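Local coordinates for protein oxygenase-reductase (Streptomyces fradiae, PDB 4OSP) that reduces the C-6 ketone of angucyclinones with NADPH, as the C-terminal short-chain dehydrogenase/reductase domain of a longer oxygenase-reductase, at residues 121-124 with 125-129; 132-135 with 136-140; 239-243 with 244-248; 255-258 with 259-263; 86-89 with 90-94. All blocks are in the same frame, centred on the assembly; numbering follows the deposited sequence.

Along the chain the order is contact 5, contact 1, contact 2, contact 3, contact 4. Contacts 1 and 2 share helix 121-142. Their centres are about 15 Å apart. Contact 5 lies on helix 80-96, beside contact 2, with nearest atoms about 7 Å apart. Contact 3 ends helix 231-242, and contact 4 runs from the end of strand 253-256 into the C-terminal tail. Contacts 1 and 3 sit on opposite sides of the chain's centre, with centres about 34 Å apart. The helices and strands belong to one Rossmann fold built on a parallel sheet. Contacts 1 and 2 thus serve the interface with the second subunit, and contacts 3 and 4 the one with the third; contact 4 also reaches the fourth.

Contact 1: 121-124 with 125-129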
loop_
_atom_site.group_PDB
_atom_site.type_symbol
_atom_site.label_atom_id
_atom_site.label_comp_id
_atom_site.label_asym_id
_atom_site.label_seq_id
_atom_site.Cartn_x
_atom_site.Cartn_y
_atom_site.Cartn_z
ATOM N N PRO B 121 10.374 -9.199 28.002
ATOM C CA PRO B 121 11.180 -8.005 27.735
ATOM C C PRO B 121 12.591 -8.308 27.200
ATOM O O PRO B 121 13.157 -7.486 26.473
ATOM C CB PRO B 121 11.254 -7.325 29.107
ATOM C CG PRO B 121 9.977 -7.715 29.772
ATOM C CD PRO B 121 9.686 -9.116 29.307
ATOM N N GLU B 122 13.139 -9.473 27.553
ATOM C CA GLU B 122 14.475 -9.889 27.109
ATOM C C GLU B 122 14.462 -10.292 25.645
ATOM O O GLU B 122 15.270 -9.806 24.852
ATOM C CB GLU B 122 14.988 -11.061 27.952
ATOM C CG GLU B 122 15.311 -10.714 29.403
ATOM C CD GLU B 122 14.072 -10.437 30.259
ATOM O OE1 GLU B 122 12.965 -10.924 29.918
ATOM O OE2 GLU B 122 14.211 -9.733 31.287
ATOM N N LEU B 123 13.554 -11.197 25.297
ATOM C CA LEU B 123 13.395 -11.661 23.924
ATOM C C LEU B 123 13.072 -10.502 22.981
ATOM O O LEU B 123 13.546 -10.468 21.841
ATOM C CB LEU B 123 12.291 -12.723 23.851
ATOM C CG LEU B 123 11.788 -13.147 22.471
ATOM C CD1 LEU B 123 12.854 -13.910 21.690
ATOM C CD2 LEU B 123 10.515 -13.971 22.601
ATOM N N PHE B 124 12.262 -9.557 23.457
ATOM C CA PHE B 124 11.908 -8.398 22.656
ATOM C C PHE B 124 13.186 -7.619 22.318
ATOM O O PHE B 124 13.466 -7.338 21.140
ATOM C CB PHE B 124 10.902 -7.505 23.396
ATOM C CG PHE B 124 10.347 -6.384 22.550
ATOM C CD1 PHE B 124 9.206 -6.577 21.774
ATOM C CD2 PHE B 124 10.964 -5.144 22.527
ATOM C CE1 PHE B 124 8.693 -5.550 20.993
ATOM C CE2 PHE B 124 10.455 -4.112 21.748
ATOM C CZ PHE B 124 9.319 -4.317 20.980
ATOM N N ASP B 125 13.960 -7.302 23.359
ATOM C CA ASP B 125 15.263 -6.661 23.211
ATOM C C ASP B 125 16.145 -7.415 22.219
ATOM O O ASP B 125 16.802 -6.805 21.376
ATOM C CB ASP B 125 15.965 -6.575 24.568
ATOM C CG ASP B 125 15.314 -5.569 25.506
ATOM O OD1 ASP B 125 14.368 -4.879 25.087
ATOM O OD2 ASP B 125 15.747 -5.466 26.670
ATOM N N ARG B 126 16.132 -8.740 22.310
ATOM C CA ARG B 126 16.991 -9.575 21.479
ATOM C C ARG B 126 16.613 -9.440 20.000
ATOM O O ARG B 126 17.482 -9.245 19.147
ATOM C CB ARG B 126 16.922 -11.043 21.941
ATOM C CG ARG B 126 17.514 -12.060 20.967
ATOM C CD ARG B 126 18.917 -12.496 21.374
ATOM N NE ARG B 126 19.803 -12.668 20.217
ATOM C CZ ARG B 126 21.123 -12.463 20.241
ATOM N NH1 ARG B 126 21.726 -12.079 21.364
ATOM N NH2 ARG B 126 21.845 -12.636 19.139
ATOM N N LEU B 127 15.319 -9.532 19.706
ATOM C CA LEU B 127 14.828 -9.426 18.334
ATOM C C LEU B 127 15.092 -8.046 17.732
ATOM O O LEU B 127 15.479 -7.943 16.573
ATOM C CB LEU B 127 13.338 -9.759 18.264
ATOM C CG LEU B 127 12.936 -11.213 18.566
ATOM C CD1 LEU B 127 11.580 -11.273 19.247
ATOM C CD2 LEU B 127 12.935 -12.065 17.311
ATOM N N VAL B 128 14.872 -6.996 18.524
ATOM C CA VAL B 128 15.150 -5.624 18.103
ATOM C C VAL B 128 16.629 -5.470 17.760
ATOM O O VAL B 128 16.977 -5.081 16.636
ATOM C CB VAL B 128 14.768 -4.607 19.204
ATOM C CG1 VAL B 128 15.356 -3.232 18.903
ATOM C CG2 VAL B 128 13.256 -4.520 19.349
ATOM N N ALA B 129 17.485 -5.828 18.723
ATOM C CA ALA B 129 18.936 -5.703 18.601
ATOM C C ALA B 129 19.454 -6.322 17.315
ATOM O O ALA B 129 20.323 -5.743 16.646
ATOM C CB ALA B 129 19.623 -6.335 19.808
#
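Residues 121-129 form the first turns of helix 121-142, where Asp125 N, Arg126 N, Leu127 N and Val128 N bond in turn to the carbonyls of Pro121, Glu122, Leu123 and Phe124. Two apolar pairs each join residues four apart, one turn along the helix. In the first, Leu123 CG meets Leu127 CD1 at 3.7 Å, the two side chains crossing obliquely. Leu123 holds CG anti to its own N (chi1 169°), and this swings the branch forward along the helix to its partner. In the second, the CE2 corner of the Phe124 ring rests 3.7 Å from Val128 CG2. The same methyl lies 3.3 Å from Phe124 O. The carboxylate of Asp125 folds back over the first turn. Asp125 OD1 and Pro121 O, both acceptors, lie 3.2 Å apart. OD1 also forms a salt bridge with Lys133 NZ of the second subunit, which probably eases their repulsion. Arg126, an NADP(+)-binding residue, sends its guanidinium away from the turn, near Glu74. Phe124 also meets Phe136 and Phe137 of the second subunit. Within its own chain it packs on Met172 of helix 168-187, and Leu127 packs there on Ala169 and Thr173.

Contact 2: 132-135 with 136-140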
loop_
_atom_site.group_PDB
_atom_site.type_symbol
_atom_site.label_atom_id
_atom_site.label_comp_id
_atom_site.label_asym_id
_atom_site.label_seq_id
_atom_site.Cartn_x
_atom_site.Cartn_y
_atom_site.Cartn_z
ATOM N N ALA B 132 16.525 -4.997 13.859
ATOM C CA ALA B 132 16.277 -3.576 13.565
ATOM C C ALA B 132 17.481 -2.691 13.899
ATOM O O ALA B 132 17.974 -1.948 13.046
ATOM C CB ALA B 132 15.042 -3.088 14.306
ATOM N N LYS B 133 17.951 -2.787 15.139
ATOM C CA LYS B 133 19.096 -2.013 15.596
ATOM C C LYS B 133 20.325 -2.245 14.739
ATOM O O LYS B 133 20.930 -1.287 14.256
ATOM C CB LYS B 133 19.417 -2.317 17.058
ATOM C CG LYS B 133 20.567 -1.481 17.611
ATOM C CD LYS B 133 20.561 -1.464 19.126
ATOM C CE LYS B 133 21.699 -0.607 19.678
ATOM N NZ LYS B 133 21.761 -0.687 21.163
ATOM N N ALA B 134 20.699 -3.507 14.553
ATOM C CA ALA B 134 21.918 -3.809 13.819
ATOM C C ALA B 134 21.819 -3.315 12.384
ATOM O O ALA B 134 22.710 -2.602 11.913
ATOM C CB ALA B 134 22.253 -5.299 13.871
ATOM N N PRO B 135 20.727 -3.669 11.676
ATOM C CA PRO B 135 20.659 -3.191 10.305
ATOM C C PRO B 135 20.726 -1.662 10.215
ATOM O O PRO B 135 21.394 -1.133 9.311
ATOM C CB PRO B 135 19.314 -3.729 9.811
ATOM C CG PRO B 135 19.108 -4.967 10.624
ATOM C CD PRO B 135 19.641 -4.619 11.984
ATOM N N PHE B 136 20.085 -0.951 11.146
ATOM C CA PHE B 136 20.235 0.507 11.158
ATOM C C PHE B 136 21.698 0.945 11.262
ATOM O O PHE B 136 22.175 1.727 10.444
ATOM C CB PHE B 136 19.429 1.183 12.265
ATOM C CG PHE B 136 19.661 2.657 12.320
ATOM C CD1 PHE B 136 20.701 3.184 13.086
ATOM C CD2 PHE B 136 18.900 3.525 11.522
ATOM C CE1 PHE B 136 20.954 4.543 13.084
ATOM C CE2 PHE B 136 19.142 4.891 11.532
ATOM C CZ PHE B 136 20.173 5.401 12.312
ATOM N N PHE B 137 22.403 0.443 12.270
ATOM C CA PHE B 137 23.791 0.851 12.490
ATOM C C PHE B 137 24.765 0.313 11.456
ATOM O O PHE B 137 25.818 0.915 11.207
ATOM C CB PHE B 137 24.230 0.587 13.944
ATOM C CG PHE B 137 23.601 1.533 14.907
ATOM C CD1 PHE B 137 24.074 2.839 15.014
ATOM C CD2 PHE B 137 22.452 1.177 15.607
ATOM C CE1 PHE B 137 23.452 3.749 15.849
ATOM C CE2 PHE B 137 21.823 2.081 16.450
ATOM C CZ PHE B 137 22.315 3.373 16.565
ATOM N N ILE B 138 24.387 -0.781 10.805
ATOM C CA ILE B 138 25.180 -1.311 9.699
ATOM C C ILE B 138 25.071 -0.372 8.501
ATOM O O ILE B 138 26.067 -0.073 7.846
ATOM C CB ILE B 138 24.726 -2.720 9.284
ATOM C CG1 ILE B 138 25.106 -3.747 10.364
ATOM C CG2 ILE B 138 25.328 -3.101 7.928
ATOM C CD1 ILE B 138 24.576 -5.146 10.091
ATOM N N VAL B 139 23.856 0.091 8.217
ATOM C CA VAL B 139 23.664 1.074 7.170
ATOM C C VAL B 139 24.452 2.334 7.512
ATOM O O VAL B 139 25.171 2.880 6.669
ATOM C CB VAL B 139 22.176 1.423 6.976
ATOM C CG1 VAL B 139 22.025 2.584 6.000
ATOM C CG2 VAL B 139 21.407 0.205 6.481
ATOM N N GLN B 140 24.326 2.786 8.752
ATOM C CA GLN B 140 24.975 4.021 9.166
ATOM C C GLN B 140 26.484 3.932 8.964
ATOM O O GLN B 140 27.093 4.810 8.358
ATOM C CB GLN B 140 24.660 4.335 10.626
ATOM C CG GLN B 140 25.167 5.696 11.082
ATOM C CD GLN B 140 25.019 5.881 12.570
ATOM O OE1 GLN B 140 25.778 5.311 13.352
ATOM N NE2 GLN B 140 24.033 6.676 12.973
#
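Phe136 N bonds to Ala132 O at 3.0 Å, and Phe136 CB lies close to the carbonyls of both Ala132 and Lys133. The Phe136 side chain then leads away from the preceding turn. Its ring turns an edge to the next ring: Phe136 CD1 stands 3.5 Å above the plane of the Phe137 ring, over its centre. Phe137 continues the i to i+4 bonding, its N bonded to Lys133 O at 3.0 Å. CG of Phe137 sits beside its own N (chi1 -72°), which lays the ring back along the previous turn. There CD2 meets Lys133 CG at 3.8 Å, and Lys133 O lies at the ring edge, near its plane. The lysine chain runs on extended, and its NZ makes the reciprocal of the Asp125-Lys133 salt bridge to the second subunit. Ile138 N makes a short bond of 2.7 Å to Ala134 O. Ile138 CG1 also presses on that oxygen, at 3.1 Å, and CD1 lies 4.4 Å from Ala134 CB, a loose apolar contact. Val139 N bonds to Pro135 O, and Val139 CG2 lies 3.1 Å from the same carbonyl. Pro135 has no N-H for the turn before it, and the helix kinks there. Pro135, Ile138 and Val139 face strand 103-106 at Asn106. Pro135, Phe136 and Val139 also meet helix 168-187, at Met177, Leu180 and Phe184. Ala134, Phe137 and Ile138 touch helix 80-96.

Contact 3: 239-243 with 244-248; sequences AFLAG and DDARW
Gly243 O takes a weak bond from Ala246 N (3.4 Å) and a further hydrogen bond from Arg151 NH2, so two donors hold the carbonyl where helix 231-242 gives way to the loop. This loop leads to strand 253-256 of the Rossmann fold, and it opens with a short 3-10 turn at Asp244 and Asp245. The turn brings the Ala246 methyl over one face of the Phe240 ring. This is a CH-pi contact: CB lies 3.9 Å from the ring centroid, 20° off the normal, and is offset toward the rim. Phe240 holds CG anti to its N (chi1 164°), which places the ring beside the loop. Asp245 CB meets the CE1 corner of that ring at 3.7 Å, its side chain crossing the phenyl group at about a right angle. The Asp245 carboxylate pairs with Arg35 of the third subunit, and Arg247 with Asp236 and Asp233 there. The Phe240 ring also stacks on Phe240 of that subunit, so the turn belongs to an interface. A water donates to Phe240 O at 2.6 Å and takes a weak bond from Asp245 N. Within the turn, Arg247 N and NH1 reach Asp244 O from opposite faces of its plane, with NH1 at 2.9 Å.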
loop_
_atom_site.group_PDB
_atom_site.type_symbol
_atom_site.label_atom_id
_atom_site.label_comp_id
_atom_site.label_asym_id
_atom_site.label_seq_id
_atom_site.Cartn_x
_atom_site.Cartn_y
_atom_site.Cartn_z
ATOM N N ALA B 239 19.813 -9.970 -6.793
ATOM C CA ALA B 239 20.847 -9.749 -7.800
ATOM C C ALA B 239 20.428 -8.700 -8.821
ATOM O O ALA B 239 21.226 -7.859 -9.216
ATOM C CB ALA B 239 21.196 -11.055 -8.495
ATOM N N PHE B 240 19.165 -8.757 -9.242
ATOM C CA PHE B 240 18.614 -7.740 -10.108
ATOM C C PHE B 240 18.690 -6.343 -9.469
ATOM O O PHE B 240 19.177 -5.400 -10.093
ATOM C CB PHE B 240 17.169 -8.073 -10.470
ATOM C CG PHE B 240 16.411 -6.906 -11.041
ATOM C CD1 PHE B 240 16.756 -6.375 -12.294
ATOM C CD2 PHE B 240 15.390 -6.304 -10.316
ATOM C CE1 PHE B 240 16.081 -5.286 -12.802
ATOM C CE2 PHE B 240 14.707 -5.217 -10.830
ATOM C CZ PHE B 240 15.049 -4.712 -12.072
ATOM N N LEU B 241 18.203 -6.209 -8.234
ATOM C CA LEU B 241 18.266 -4.905 -7.542
ATOM C C LEU B 241 19.696 -4.379 -7.474
ATOM O O LEU B 241 19.937 -3.162 -7.531
ATOM C CB LEU B 241 17.677 -4.987 -6.125
ATOM C CG LEU B 241 16.160 -5.190 -6.037
ATOM C CD1 LEU B 241 15.706 -5.379 -4.591
ATOM C CD2 LEU B 241 15.423 -4.027 -6.690
ATOM N N ALA B 242 20.635 -5.307 -7.354
ATOM C CA ALA B 242 22.021 -4.978 -7.117
ATOM C C ALA B 242 22.734 -4.509 -8.388
ATOM O O ALA B 242 23.835 -3.970 -8.317
ATOM C CB ALA B 242 22.736 -6.173 -6.516
ATOM N N GLY B 243 22.101 -4.707 -9.540
ATOM C CA GLY B 243 22.720 -4.365 -10.806
ATOM C C GLY B 243 22.201 -3.082 -11.415
ATOM O O GLY B 243 21.307 -2.437 -10.865
ATOM N N ASP B 244 22.749 -2.741 -12.579
ATOM C CA ASP B 244 22.450 -1.485 -13.258
ATOM C C ASP B 244 20.998 -1.395 -13.772
ATOM O O ASP B 244 20.442 -0.294 -13.873
ATOM C CB ASP B 244 23.457 -1.254 -14.397
ATOM C CG ASP B 244 23.220 0.057 -15.142
ATOM O OD1 ASP B 244 23.402 1.145 -14.546
ATOM O OD2 ASP B 244 22.857 -0.001 -16.335
ATOM N N ASP B 245 20.381 -2.544 -14.066
ATOM C CA ASP B 245 19.018 -2.578 -14.626
ATOM C C ASP B 245 17.952 -2.093 -13.642
ATOM O O ASP B 245 16.806 -1.835 -14.025
ATOM C CB ASP B 245 18.665 -3.990 -15.104
ATOM C CG ASP B 245 19.307 -4.335 -16.425
ATOM O OD1 ASP B 245 19.851 -3.432 -17.089
ATOM O OD2 ASP B 245 19.254 -5.521 -16.811
ATOM N N ALA B 246 18.321 -1.993 -12.368
ATOM C CA ALA B 246 17.381 -1.560 -11.351
ATOM C C ALA B 246 17.735 -0.174 -10.827
ATOM O O ALA B 246 17.301 0.215 -9.739
ATOM C CB ALA B 246 17.324 -2.563 -10.219
ATOM N N ARG B 247 18.495 0.584 -11.614
ATOM C CA ARG B 247 18.909 1.923 -11.204
ATOM C C ARG B 247 17.714 2.865 -10.963
ATOM O O ARG B 247 17.820 3.838 -10.220
ATOM C CB ARG B 247 19.895 2.519 -12.218
ATOM C CG ARG B 247 19.251 3.064 -13.485
ATOM C CD ARG B 247 20.226 3.074 -14.670
ATOM N NE ARG B 247 19.481 3.141 -15.924
ATOM C CZ ARG B 247 19.188 2.093 -16.693
ATOM N NH1 ARG B 247 19.614 0.882 -16.372
ATOM N NH2 ARG B 247 18.474 2.263 -17.794
ATOM N N TRP B 248 16.578 2.566 -11.583
ATOM C CA TRP B 248 15.433 3.471 -11.522
ATOM C C TRP B 248 14.371 2.974 -10.540
ATOM O O TRP B 248 13.259 3.492 -10.510
ATOM C CB TRP B 248 14.851 3.716 -12.934
ATOM C CG TRP B 248 14.055 5.007 -13.086
ATOM C CD1 TRP B 248 12.775 5.133 -13.572
ATOM C CD2 TRP B 248 14.489 6.343 -12.759
ATOM N NE1 TRP B 248 12.392 6.455 -13.559
ATOM C CE2 TRP B 248 13.420 7.216 -13.062
ATOM C CE3 TRP B 248 15.675 6.881 -12.231
ATOM C CZ2 TRP B 248 13.497 8.597 -12.848
ATOM C CZ3 TRP B 248 15.754 8.255 -12.024
ATOM C CH2 TRP B 248 14.675 9.096 -12.331
HETATM O O HOH W 1 20.112 -5.198 -12.520
HETATM O O HOH W 2 17.950 -1.025 -7.224
#

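Contact 4: 255-258 with 259-263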
loop_
_atom_site.group_PDB
_atom_site.type_symbol
_atom_site.label_atom_id
_atom_site.label_comp_id
_atom_site.label_asym_id
_atom_site.label_seq_id
_atom_site.Cartn_x
_atom_site.Cartn_y
_atom_site.Cartn_z
ATOM N N ASP B 255 8.100 -8.076 -4.126
ATOM C CA ASP B 255 7.327 -9.174 -3.580
ATOM C C ASP B 255 7.817 -10.496 -4.159
ATOM O O ASP B 255 7.241 -11.032 -5.112
ATOM C CB ASP B 255 5.843 -8.949 -3.869
ATOM C CG ASP B 255 4.969 -10.080 -3.384
ATOM O OD1 ASP B 255 5.417 -10.914 -2.564
ATOM O OD2 ASP B 255 3.810 -10.136 -3.833
ATOM N N ALA B 256 8.900 -11.008 -3.578
ATOM C CA ALA B 256 9.517 -12.269 -4.025
ATOM C C ALA B 256 8.976 -13.454 -3.234
ATOM O O ALA B 256 9.725 -14.159 -2.561
ATOM C CB ALA B 256 11.029 -12.191 -3.903
ATOM N N SER B 257 7.668 -13.675 -3.338
ATOM C CA SER B 257 6.988 -14.702 -2.545
ATOM C C SER B 257 6.115 -15.646 -3.389
ATOM O O SER B 257 5.328 -16.414 -2.838
ATOM C CB SER B 257 6.106 -14.032 -1.491
ATOM O OG SER B 257 5.003 -13.389 -2.107
ATOM N N GLY B 258 6.234 -15.564 -4.714
ATOM C CA GLY B 258 5.395 -16.359 -5.613
ATOM C C GLY B 258 3.911 -16.113 -5.429
ATOM O O GLY B 258 3.121 -17.051 -5.357
ATOM N N GLY B 259 3.535 -14.840 -5.334
ATOM C CA GLY B 259 2.125 -14.444 -5.272
ATOM C C GLY B 259 1.395 -14.880 -4.014
ATOM O O GLY B 259 0.209 -15.175 -4.057
ATOM N N THR B 260 2.101 -14.904 -2.891
ATOM C CA THR B 260 1.505 -15.289 -1.613
ATOM C C THR B 260 0.507 -14.236 -1.102
ATOM O O THR B 260 -0.460 -14.566 -0.411
ATOM C CB THR B 260 2.603 -15.560 -0.549
ATOM O OG1 THR B 260 3.374 -16.699 -0.943
ATOM C CG2 THR B 260 1.999 -15.834 0.824
ATOM N N LEU B 261 0.737 -12.977 -1.464
ATOM C CA LEU B 261 -0.058 -11.866 -0.932
ATOM C C LEU B 261 -1.391 -11.661 -1.663
ATOM O O LEU B 261 -2.116 -10.703 -1.381
ATOM C CB LEU B 261 0.752 -10.561 -0.933
ATOM C CG LEU B 261 2.178 -10.557 -0.372
ATOM C CD1 LEU B 261 2.663 -9.117 -0.255
ATOM C CD2 LEU B 261 2.283 -11.275 0.970
ATOM N N LEU B 262 -1.717 -12.566 -2.584
ATOM C CA LEU B 262 -2.946 -12.449 -3.376
ATOM C C LEU B 262 -4.191 -12.917 -2.605
ATOM O O LEU B 262 -5.269 -12.331 -2.740
ATOM C CB LEU B 262 -2.811 -13.190 -4.718
ATOM C CG LEU B 262 -1.588 -12.886 -5.605
ATOM C CD1 LEU B 262 -1.708 -13.595 -6.937
ATOM C CD2 LEU B 262 -1.373 -11.394 -5.827
ATOM N N GLY B 263 -4.030 -13.964 -1.795
ATOM C CA GLY B 263 -5.112 -14.458 -0.948
ATOM C C GLY B 263 -6.061 -15.382 -1.686
ATOM O O GLY B 263 -6.807 -14.957 -2.576
ATOM O OXT GLY B 263 -6.105 -16.583 -1.407
HETATM O O HOH W 3 4.850 -12.333 -5.782
HETATM O O HOH W 4 1.711 -11.563 -3.726
#
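Hydroxyl groups make the direct polar bonds between Ser257 and Thr260. Thr260 OG1 donates to Ser257 O at 2.7 Å, tilted 24° from the carbonyl plane. In return, Thr260 N approaches Ser257 OG in a weak bond of 3.4 Å. That same OG donates to Asp255 OD1 at 2.6 Å, meeting it on the syn side. Ser257 OG stands between its own N and carbonyl carbon (chi1 70°), where it can face both partners. Two waters add bridges. One joins Asp255 O to Gly259 N; the other takes the bond from Leu261 N and donates to Asp255 OD2 at 2.5 Å. Van der Waals contact is slight: Leu261 CG passes the Asp255 carboxylate, 3.8 Å from OD2. Gly258 and Gly259, both with positive phi, make the turn from strand 253-256, the last strand of the parallel Rossmann sheet, into the C-terminal tail. Gly258 O also bonds to Ser223, and backbone bonds link Gly258 to the third subunit and Leu262 to the fourth. Asp255 thus has one carboxylate oxygen gripped by a serine hydroxyl and the other by a water. Two donated protons in this buried turn would probably favour its charged form and fix the rotation of the carboxylate.

Contact 5: 86-89 with 90-94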
loop_
_atom_site.group_PDB
_atom_site.type_symbol
_atom_site.label_atom_id
_atom_site.label_comp_id
_atom_site.label_asym_id
_atom_site.label_seq_id
_atom_site.Cartn_x
_atom_site.Cartn_y
_atom_site.Cartn_z
ATOM N N LEU B 86 35.454 -4.011 11.008
ATOM C CA LEU B 86 36.886 -4.280 11.156
ATOM C C LEU B 86 37.291 -5.405 10.211
ATOM O O LEU B 86 38.221 -5.256 9.399
ATOM C CB LEU B 86 37.202 -4.672 12.596
ATOM C CG LEU B 86 38.647 -4.598 13.096
ATOM C CD1 LEU B 86 39.122 -3.149 13.209
ATOM C CD2 LEU B 86 38.759 -5.298 14.448
ATOM N N ALA B 87 36.561 -6.513 10.292
ATOM C CA ALA B 87 36.823 -7.678 9.450
ATOM C C ALA B 87 36.506 -7.380 7.982
ATOM O O ALA B 87 37.271 -7.741 7.084
ATOM C CB ALA B 87 36.030 -8.878 9.949
ATOM N N LEU B 88 35.402 -6.677 7.743
ATOM C CA LEU B 88 35.014 -6.333 6.383
ATOM C C LEU B 88 36.104 -5.516 5.685
ATOM O O LEU B 88 36.496 -5.820 4.553
ATOM C CB LEU B 88 33.672 -5.578 6.369
ATOM C CG LEU B 88 33.180 -5.097 5.003
ATOM C CD1 LEU B 88 32.750 -6.289 4.161
ATOM C CD2 LEU B 88 32.041 -4.096 5.144
ATOM N N GLU B 89 36.594 -4.492 6.374
ATOM C CA GLU B 89 37.559 -3.556 5.802
ATOM C C GLU B 89 38.941 -4.171 5.553
ATOM O O GLU B 89 39.542 -3.942 4.505
ATOM C CB GLU B 89 37.672 -2.306 6.675
ATOM C CG GLU B 89 36.456 -1.393 6.587
ATOM C CD GLU B 89 36.645 -0.065 7.308
ATOM O OE1 GLU B 89 37.632 0.104 8.052
ATOM O OE2 GLU B 89 35.800 0.818 7.131
ATOM N N ARG B 90 39.436 -4.952 6.510
ATOM C CA ARG B 90 40.662 -5.711 6.303
ATOM C C ARG B 90 40.530 -6.608 5.060
ATOM O O ARG B 90 41.335 -6.513 4.137
ATOM C CB ARG B 90 41.000 -6.538 7.539
ATOM C CG ARG B 90 42.407 -7.126 7.538
ATOM C CD ARG B 90 42.769 -7.719 8.894
ATOM N NE ARG B 90 42.032 -8.956 9.153
ATOM C CZ ARG B 90 40.901 -9.027 9.847
ATOM N NH1 ARG B 90 40.366 -7.935 10.372
ATOM N NH2 ARG B 90 40.303 -10.195 10.021
ATOM N N GLY B 91 39.485 -7.435 5.026
ATOM C CA GLY B 91 39.259 -8.351 3.910
ATOM C C GLY B 91 39.152 -7.674 2.551
ATOM O O GLY B 91 39.688 -8.176 1.555
ATOM N N LEU B 92 38.453 -6.541 2.502
ATOM C CA LEU B 92 38.272 -5.816 1.250
ATOM C C LEU B 92 39.573 -5.163 0.772
ATOM O O LEU B 92 39.899 -5.204 -0.423
ATOM C CB LEU B 92 37.164 -4.763 1.385
ATOM C CG LEU B 92 35.697 -5.222 1.340
ATOM C CD1 LEU B 92 34.769 -4.058 1.665
ATOM C CD2 LEU B 92 35.342 -5.815 -0.017
ATOM N N LYS B 93 40.301 -4.562 1.712
ATOM C CA LYS B 93 41.577 -3.895 1.423
ATOM C C LYS B 93 42.615 -4.880 0.864
ATOM O O LYS B 93 43.314 -4.571 -0.102
ATOM C CB LYS B 93 42.115 -3.216 2.698
ATOM C CG LYS B 93 43.372 -2.371 2.515
ATOM C CD LYS B 93 43.095 -1.137 1.667
ATOM C CE LYS B 93 44.169 -0.075 1.843
ATOM N NZ LYS B 93 43.747 1.187 1.178
ATOM N N GLU B 94 42.705 -6.057 1.480
ATOM C CA GLU B 94 43.622 -7.112 1.032
ATOM C C GLU B 94 43.409 -7.553 -0.414
ATOM O O GLU B 94 44.371 -7.842 -1.129
ATOM C CB GLU B 94 43.490 -8.337 1.921
ATOM C CG GLU B 94 44.081 -8.180 3.302
ATOM C CD GLU B 94 44.165 -9.505 4.020
ATOM O OE1 GLU B 94 44.123 -10.553 3.326
ATOM O OE2 GLU B 94 44.274 -9.498 5.268
#
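Leu88 and Leu92 lie side by side on helix 80-96, a helix of the Rossmann fold, and point the same way. Leu88 CG meets Leu92 CD1 at 3.8 Å. The first torsion of Leu88 (chi1 177°, CG anti to N) turns CG forward along the helix. That of Leu92 (chi1 -78°, CG beside N) turns CG back, and the two branches meet in between. Leu92 CG also sits 3.4 Å from Leu88 O, the carbonyl that accepts the bond from Leu92 N. The Arg90 chain bends at its third torsion (71°) and brings the guanidinium back along the helix. Its NH1 lies 3.7 Å from Ala87 CA, an oblique approach. The i to i+4 backbone bonds set the spacing, with Arg90 N, Gly91 N, Leu92 N and Lys93 N bonding to the carbonyls of Leu86, Ala87, Leu88 and Glu89. Further out, the sheet meets the leucine side: Leu88 packs on Ala44 of strand 42-47, and Leu92 on Leu42 and on Phe69 of strand 67-72. Glu89 extends beyond CG to a salt bridge between OE2 and Arg141. At the next turn, Lys93 CB touches Glu89 O at 3.2 Å.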